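Local coordinates for protein cytochrome C554 (Nitrosomonas europaea, PDB 1FT6) that carries electrons in ammonia oxidation, accepting them directly from hydroxylamine oxidoreductase and holding four covalently bound hemes, at residues Ala1-Glu6 / Gly95-Gly100; Gly7-Ser12 / Lys80-Gly85. All coordinates share one frame; numbering follows the deposited sequence.

Contact 1: Ala1-Glu6 / Gly95-Gly100. With HEC (heme c), chain D.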
# COMPACT_ATOMS: atom_id res chain seq x y z
N ALA A 1 14.62 6.00 -14.12
CA ALA A 1 15.00 5.34 -12.84
C ALA A 1 13.79 4.75 -12.13
O ALA A 1 12.64 5.10 -12.43
CB ALA A 1 15.70 6.35 -11.91
N ASP A 2 14.05 3.84 -11.20
CA ASP A 2 13.03 3.17 -10.40
C ASP A 2 13.64 1.99 -9.66
O ASP A 2 14.59 1.36 -10.14
CB ASP A 2 11.86 2.68 -11.26
CG ASP A 2 10.55 2.65 -10.48
OD1 ASP A 2 10.18 1.59 -9.95
OD2 ASP A 2 9.89 3.71 -10.41
N ALA A 3 13.07 1.69 -8.51
CA ALA A 3 13.54 0.62 -7.66
C ALA A 3 12.67 -0.61 -7.75
O ALA A 3 11.47 -0.50 -8.01
CB ALA A 3 13.55 1.10 -6.20
N PRO A 4 13.25 -1.80 -7.56
CA PRO A 4 12.42 -3.01 -7.60
C PRO A 4 11.76 -3.28 -6.24
O PRO A 4 12.24 -2.81 -5.20
CB PRO A 4 13.40 -4.10 -7.97
CG PRO A 4 14.65 -3.65 -7.35
CD PRO A 4 14.69 -2.15 -7.46
N PHE A 5 10.67 -4.03 -6.27
CA PHE A 5 9.96 -4.45 -5.08
C PHE A 5 10.74 -5.57 -4.43
O PHE A 5 11.48 -6.28 -5.11
CB PHE A 5 8.58 -4.99 -5.43
CG PHE A 5 7.59 -3.92 -5.75
CD1 PHE A 5 6.67 -3.49 -4.78
CD2 PHE A 5 7.59 -3.30 -7.00
CE1 PHE A 5 5.78 -2.47 -5.07
CE2 PHE A 5 6.70 -2.26 -7.30
CZ PHE A 5 5.80 -1.85 -6.34
N GLU A 6 10.59 -5.74 -3.12
CA GLU A 6 11.23 -6.84 -2.43
C GLU A 6 10.24 -7.54 -1.50
O GLU A 6 10.42 -8.69 -1.14
CB GLU A 6 12.43 -6.37 -1.61
CG GLU A 6 13.51 -5.71 -2.40
CD GLU A 6 14.63 -5.28 -1.50
OE1 GLU A 6 14.41 -4.32 -0.73
OE2 GLU A 6 15.72 -5.92 -1.55
N GLY A 95 10.82 -0.57 -2.18
CA GLY A 95 11.83 -0.22 -1.22
C GLY A 95 13.26 -0.60 -1.38
O GLY A 95 14.06 -0.19 -0.54
N ARG A 96 13.60 -1.35 -2.44
CA ARG A 96 14.99 -1.78 -2.61
C ARG A 96 16.06 -0.75 -2.32
O ARG A 96 17.04 -1.07 -1.63
CB ARG A 96 15.24 -2.33 -4.01
CG ARG A 96 16.69 -2.72 -4.22
CD ARG A 96 16.95 -4.14 -3.74
NE ARG A 96 18.28 -4.60 -4.14
CZ ARG A 96 18.90 -5.65 -3.60
NH1 ARG A 96 18.31 -6.35 -2.63
NH2 ARG A 96 20.11 -6.00 -4.01
N ASN A 97 15.91 0.45 -2.88
CA ASN A 97 16.90 1.51 -2.70
C ASN A 97 16.71 2.42 -1.49
O ASN A 97 17.69 2.84 -0.87
CB ASN A 97 16.96 2.39 -3.94
CG ASN A 97 17.37 1.60 -5.19
OD1 ASN A 97 18.02 0.56 -5.08
ND2 ASN A 97 16.99 2.09 -6.35
N PHE A 98 15.48 2.75 -1.14
CA PHE A 98 15.35 3.63 0.01
C PHE A 98 15.46 2.92 1.36
O PHE A 98 15.83 3.54 2.35
CB PHE A 98 14.07 4.50 -0.07
CG PHE A 98 12.76 3.74 0.20
CD1 PHE A 98 12.47 3.21 1.46
CD2 PHE A 98 11.78 3.67 -0.81
CE1 PHE A 98 11.23 2.63 1.75
CE2 PHE A 98 10.52 3.10 -0.56
CZ PHE A 98 10.23 2.57 0.73
N ARG A 99 15.21 1.63 1.44
CA ARG A 99 15.29 1.06 2.77
C ARG A 99 16.70 1.11 3.33
O ARG A 99 16.87 1.07 4.56
CB ARG A 99 14.74 -0.35 2.79
CG ARG A 99 15.60 -1.38 2.12
CD ARG A 99 15.07 -2.78 2.42
NE ARG A 99 15.70 -3.79 1.56
CZ ARG A 99 16.88 -4.34 1.81
NH1 ARG A 99 17.56 -3.98 2.88
NH2 ARG A 99 17.38 -5.27 0.98
N GLY A 100 17.70 1.23 2.44
CA GLY A 100 19.08 1.30 2.86
C GLY A 100 19.33 2.65 3.51
O GLY A 100 20.10 2.76 4.46
FE HEC D . 11.57 2.82 7.37
CHA HEC D . 11.09 5.93 8.64
CHB HEC D . 8.74 3.05 5.61
CHC HEC D . 12.25 -0.23 5.87
CHD HEC D . 14.14 2.32 9.55
NA HEC D . 10.19 4.17 7.20
C1A HEC D . 10.15 5.42 7.76
C2A HEC D . 9.00 6.14 7.33
C3A HEC D . 8.30 5.30 6.50
C4A HEC D . 9.06 4.11 6.42
CMA HEC D . 6.95 5.61 5.73
CAA HEC D . 8.66 7.56 7.74
CBA HEC D . 9.28 8.59 6.77
CGA HEC D . 8.92 10.06 7.03
O1A HEC D . 9.33 10.58 8.12
O2A HEC D . 8.28 10.71 6.17
NB HEC D . 10.69 1.63 6.02
C1B HEC D . 9.48 1.90 5.40
C2B HEC D . 9.12 0.89 4.43
C3B HEC D . 10.14 -0.02 4.44
C4B HEC D . 11.12 0.47 5.45
CMB HEC D . 7.84 0.81 3.57
CAB HEC D . 10.29 -1.32 3.59
CBB HEC D . 10.61 -1.06 2.15
NC HEC D . 12.90 1.40 7.62
C1C HEC D . 13.03 0.17 6.92
C2C HEC D . 14.05 -0.68 7.49
C3C HEC D . 14.50 -0.01 8.59
C4C HEC D . 13.84 1.28 8.64
CMC HEC D . 14.49 -2.09 7.01
CAC HEC D . 15.48 -0.58 9.65
CBC HEC D . 16.88 -0.97 9.25
ND HEC D . 12.47 3.94 8.76
C1D HEC D . 13.53 3.57 9.58
C2D HEC D . 13.92 4.66 10.48
C3D HEC D . 13.05 5.69 10.16
C4D HEC D . 12.17 5.21 9.12
CMD HEC D . 15.04 4.63 11.57
CAD HEC D . 12.87 6.96 10.97
CBD HEC D . 11.87 6.80 12.11
CGD HEC D . 11.72 8.00 13.00
O1D HEC D . 11.47 7.77 14.21
O2D HEC D . 11.83 9.13 12.49
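E6, with CG anti to its own carbonyl carbon (chi1 -60°) and the chain beyond it extended, holds its carboxylate out to R96 and R99. R99 starts with CG between the backbone N and carbonyl carbon (chi1 72°), then runs extended to NE and presents the guanidinium side-on: R99 NE meets E6 OE1 at 2.7 Å and R99 NH2 meets E6 OE2 at 3.1 Å, the two flat groups nearly coplanar. R96 approaches otherwise. Its guanidinium stands almost perpendicular to the carboxylate, and R96 NH1 reaches E6 OE2 nearly along the C-O axis at 2.8 Å. One carboxylate thus takes three nearly straight bonds from two arginines, a salt-bridge network that fixes its rotation and probably favours its ionised form. The network ties the N-terminal loop to residues 95-100, which lead into helix 98-112, the helix that carries H102, an axial ligand of heme 1. Beside it the ring of P4 lies on the aliphatic part of R96, where P4 CD lies 3.5 Å from R96 CB, while P4 O receives a weak bond from R96 N. G95 packs its CA 3.7 Å from heme CBB, where a side chain would clash.

Contact 2: Gly7-Ser12 / Lys80-Gly85. With HEC (heme c), chain D.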
# COMPACT_ATOMS: atom_id res chain seq x y z
N GLY A 7 9.18 -6.86 -1.10
CA GLY A 7 8.28 -7.53 -0.18
C GLY A 7 8.28 -6.83 1.17
O GLY A 7 9.03 -5.90 1.40
N ARG A 8 7.44 -7.29 2.06
CA ARG A 8 7.24 -6.67 3.36
C ARG A 8 8.25 -6.97 4.46
O ARG A 8 8.30 -6.24 5.45
CB ARG A 8 5.87 -7.10 3.92
CG ARG A 8 4.70 -6.88 3.00
CD ARG A 8 3.38 -7.08 3.75
NE ARG A 8 3.28 -8.35 4.47
CZ ARG A 8 2.92 -9.51 3.92
NH1 ARG A 8 2.85 -10.61 4.68
NH2 ARG A 8 2.65 -9.57 2.62
N LYS A 9 9.05 -8.01 4.28
CA LYS A 9 9.95 -8.45 5.35
C LYS A 9 10.83 -7.43 6.02
O LYS A 9 10.74 -7.25 7.22
CB LYS A 9 10.83 -9.61 4.89
CG LYS A 9 11.71 -10.19 6.03
CD LYS A 9 12.32 -11.56 5.67
CE LYS A 9 13.80 -11.44 5.33
NZ LYS A 9 14.41 -12.77 4.98
N LYS A 10 11.66 -6.75 5.25
CA LYS A 10 12.54 -5.75 5.84
C LYS A 10 11.80 -4.60 6.48
O LYS A 10 12.18 -4.14 7.56
CB LYS A 10 13.50 -5.20 4.79
CG LYS A 10 14.29 -6.29 4.10
CD LYS A 10 15.18 -6.99 5.07
CE LYS A 10 16.37 -7.62 4.33
NZ LYS A 10 17.22 -8.41 5.25
N CYS A 11 10.75 -4.09 5.84
CA CYS A 11 10.01 -2.99 6.43
C CYS A 11 9.43 -3.42 7.74
O CYS A 11 9.47 -2.68 8.73
CB CYS A 11 8.81 -2.56 5.54
SG CYS A 11 9.17 -2.48 3.77
N SER A 12 8.86 -4.61 7.74
CA SER A 12 8.21 -5.11 8.92
C SER A 12 9.14 -5.36 10.10
O SER A 12 8.73 -5.21 11.27
CB SER A 12 7.43 -6.35 8.56
OG SER A 12 6.40 -5.97 7.62
N LYS A 80 5.26 -14.71 -4.25
CA LYS A 80 5.91 -14.61 -2.94
C LYS A 80 4.96 -14.27 -1.81
O LYS A 80 4.21 -13.31 -1.89
CB LYS A 80 7.00 -13.53 -3.01
CG LYS A 80 8.10 -13.86 -3.98
CD LYS A 80 9.12 -12.76 -4.02
CE LYS A 80 9.82 -12.57 -2.69
NZ LYS A 80 11.29 -12.75 -2.86
N PRO A 81 4.94 -15.06 -0.73
CA PRO A 81 4.03 -14.70 0.36
C PRO A 81 4.28 -13.29 0.87
O PRO A 81 3.32 -12.63 1.29
CB PRO A 81 4.32 -15.77 1.42
CG PRO A 81 4.70 -16.97 0.59
CD PRO A 81 5.60 -16.36 -0.47
N MET A 82 5.54 -12.82 0.83
CA MET A 82 5.84 -11.46 1.31
C MET A 82 5.40 -10.35 0.33
O MET A 82 5.60 -9.19 0.59
CB MET A 82 7.32 -11.30 1.65
CG MET A 82 7.70 -12.11 2.88
SD MET A 82 6.76 -11.71 4.44
CE MET A 82 7.46 -10.22 4.81
N LEU A 83 4.80 -10.72 -0.79
CA LEU A 83 4.26 -9.72 -1.72
C LEU A 83 2.77 -9.99 -1.89
O LEU A 83 2.11 -9.36 -2.75
CB LEU A 83 4.97 -9.77 -3.10
CG LEU A 83 6.45 -9.36 -3.18
CD1 LEU A 83 7.07 -9.88 -4.48
CD2 LEU A 83 6.65 -7.89 -3.13
N THR A 84 2.21 -10.89 -1.07
CA THR A 84 0.80 -11.25 -1.12
C THR A 84 -0.03 -10.34 -0.22
O THR A 84 0.26 -10.21 0.97
CB THR A 84 0.59 -12.73 -0.71
OG1 THR A 84 1.38 -13.57 -1.58
CG2 THR A 84 -0.85 -13.15 -0.84
N GLY A 85 -1.12 -9.77 -0.75
CA GLY A 85 -1.87 -8.84 0.07
C GLY A 85 -1.31 -7.49 -0.32
O GLY A 85 -0.23 -7.41 -0.88
FE HEC D . 11.57 2.82 7.37
CHA HEC D . 11.09 5.93 8.64
CHB HEC D . 8.74 3.05 5.61
CHC HEC D . 12.25 -0.23 5.87
CHD HEC D . 14.14 2.32 9.55
NA HEC D . 10.19 4.17 7.20
C1A HEC D . 10.15 5.42 7.76
C2A HEC D . 9.00 6.14 7.33
C3A HEC D . 8.30 5.30 6.50
C4A HEC D . 9.06 4.11 6.42
CMA HEC D . 6.95 5.61 5.73
CAA HEC D . 8.66 7.56 7.74
CBA HEC D . 9.28 8.59 6.77
CGA HEC D . 8.92 10.06 7.03
O1A HEC D . 9.33 10.58 8.12
O2A HEC D . 8.28 10.71 6.17
NB HEC D . 10.69 1.63 6.02
C1B HEC D . 9.48 1.90 5.40
C2B HEC D . 9.12 0.89 4.43
C3B HEC D . 10.14 -0.02 4.44
C4B HEC D . 11.12 0.47 5.45
CMB HEC D . 7.84 0.81 3.57
CAB HEC D . 10.29 -1.32 3.59
CBB HEC D . 10.61 -1.06 2.15
NC HEC D . 12.90 1.40 7.62
C1C HEC D . 13.03 0.17 6.92
C2C HEC D . 14.05 -0.68 7.49
C3C HEC D . 14.50 -0.01 8.59
C4C HEC D . 13.84 1.28 8.64
CMC HEC D . 14.49 -2.09 7.01
CAC HEC D . 15.48 -0.58 9.65
CBC HEC D . 16.88 -0.97 9.25
ND HEC D . 12.47 3.94 8.76
C1D HEC D . 13.53 3.57 9.58
C2D HEC D . 13.92 4.66 10.48
C3D HEC D . 13.05 5.69 10.16
C4D HEC D . 12.17 5.21 9.12
CMD HEC D . 15.04 4.63 11.57
CAD HEC D . 12.87 6.96 10.97
CBD HEC D . 11.87 6.80 12.11
CGD HEC D . 11.72 8.00 13.00
O1D HEC D . 11.47 7.77 14.21
O2D HEC D . 11.83 9.13 12.49
O HOH W 1 2.26 -7.73 0.67
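R8 meets the 3-10 turn 81-83 with both backbone and side chain. R8 N gives a 3.0 Å hydrogen bond to M82 O, and the guanidinium serves the turn further on. There R8 NH2 makes a weak bond to P81 O at 3.4 Å, an acceptor that also takes T84 N within the turn. A water accepts from R8 NH2 at 2.7 Å and lies 3.0 Å from G85 O, to which it can donate; T84 O lies near the same nitrogen. The bend at chi3 (-52°) brings the guanidinium toward the turn, with M82 SD over one face. R8 leads into helix 9-14; R8 O accepts from both S12 N and S12 OG, the hydroxyl coming from above the carbonyl plane at 2.9 Å. This helix carries the first cysteine of a c-type heme-binding motif, C11, whose SG is bonded to heme CAB, with C14 and the axial ligand H15 following. The turn has its own closure, K80 O taking L83 N and T84 OG1 from opposite faces of its plane. A leucine in place of R8 would probably leave the bridging water without the R8 donor and cost P81 O its weak partner. G7 CA packs against both M82 O (3.2 Å) and L83 CD2 (3.4 Å), and the backbone angles of G7 call for glycine.

Overall arrangement
Contact 2 is nested inside the chain loop closed by contact 1, and the two follow directly along the N-terminal segment, with centres about 13 Å apart. They meet where R99 CD packs 3.7 Å from K10 CB and where L83 CD2 lies 4.0 Å from E6 C. Both reach the same heme c: residues 95-100 pack against it, and residues 7-12 are bonded to it through C11. E89, on helix 88-92, joins them further, since its carboxylate accepts from backbone nitrogens of both: E89 OE2 takes E6 N and G95 N of contact 1, and E89 OE1 takes G7 N of contact 2.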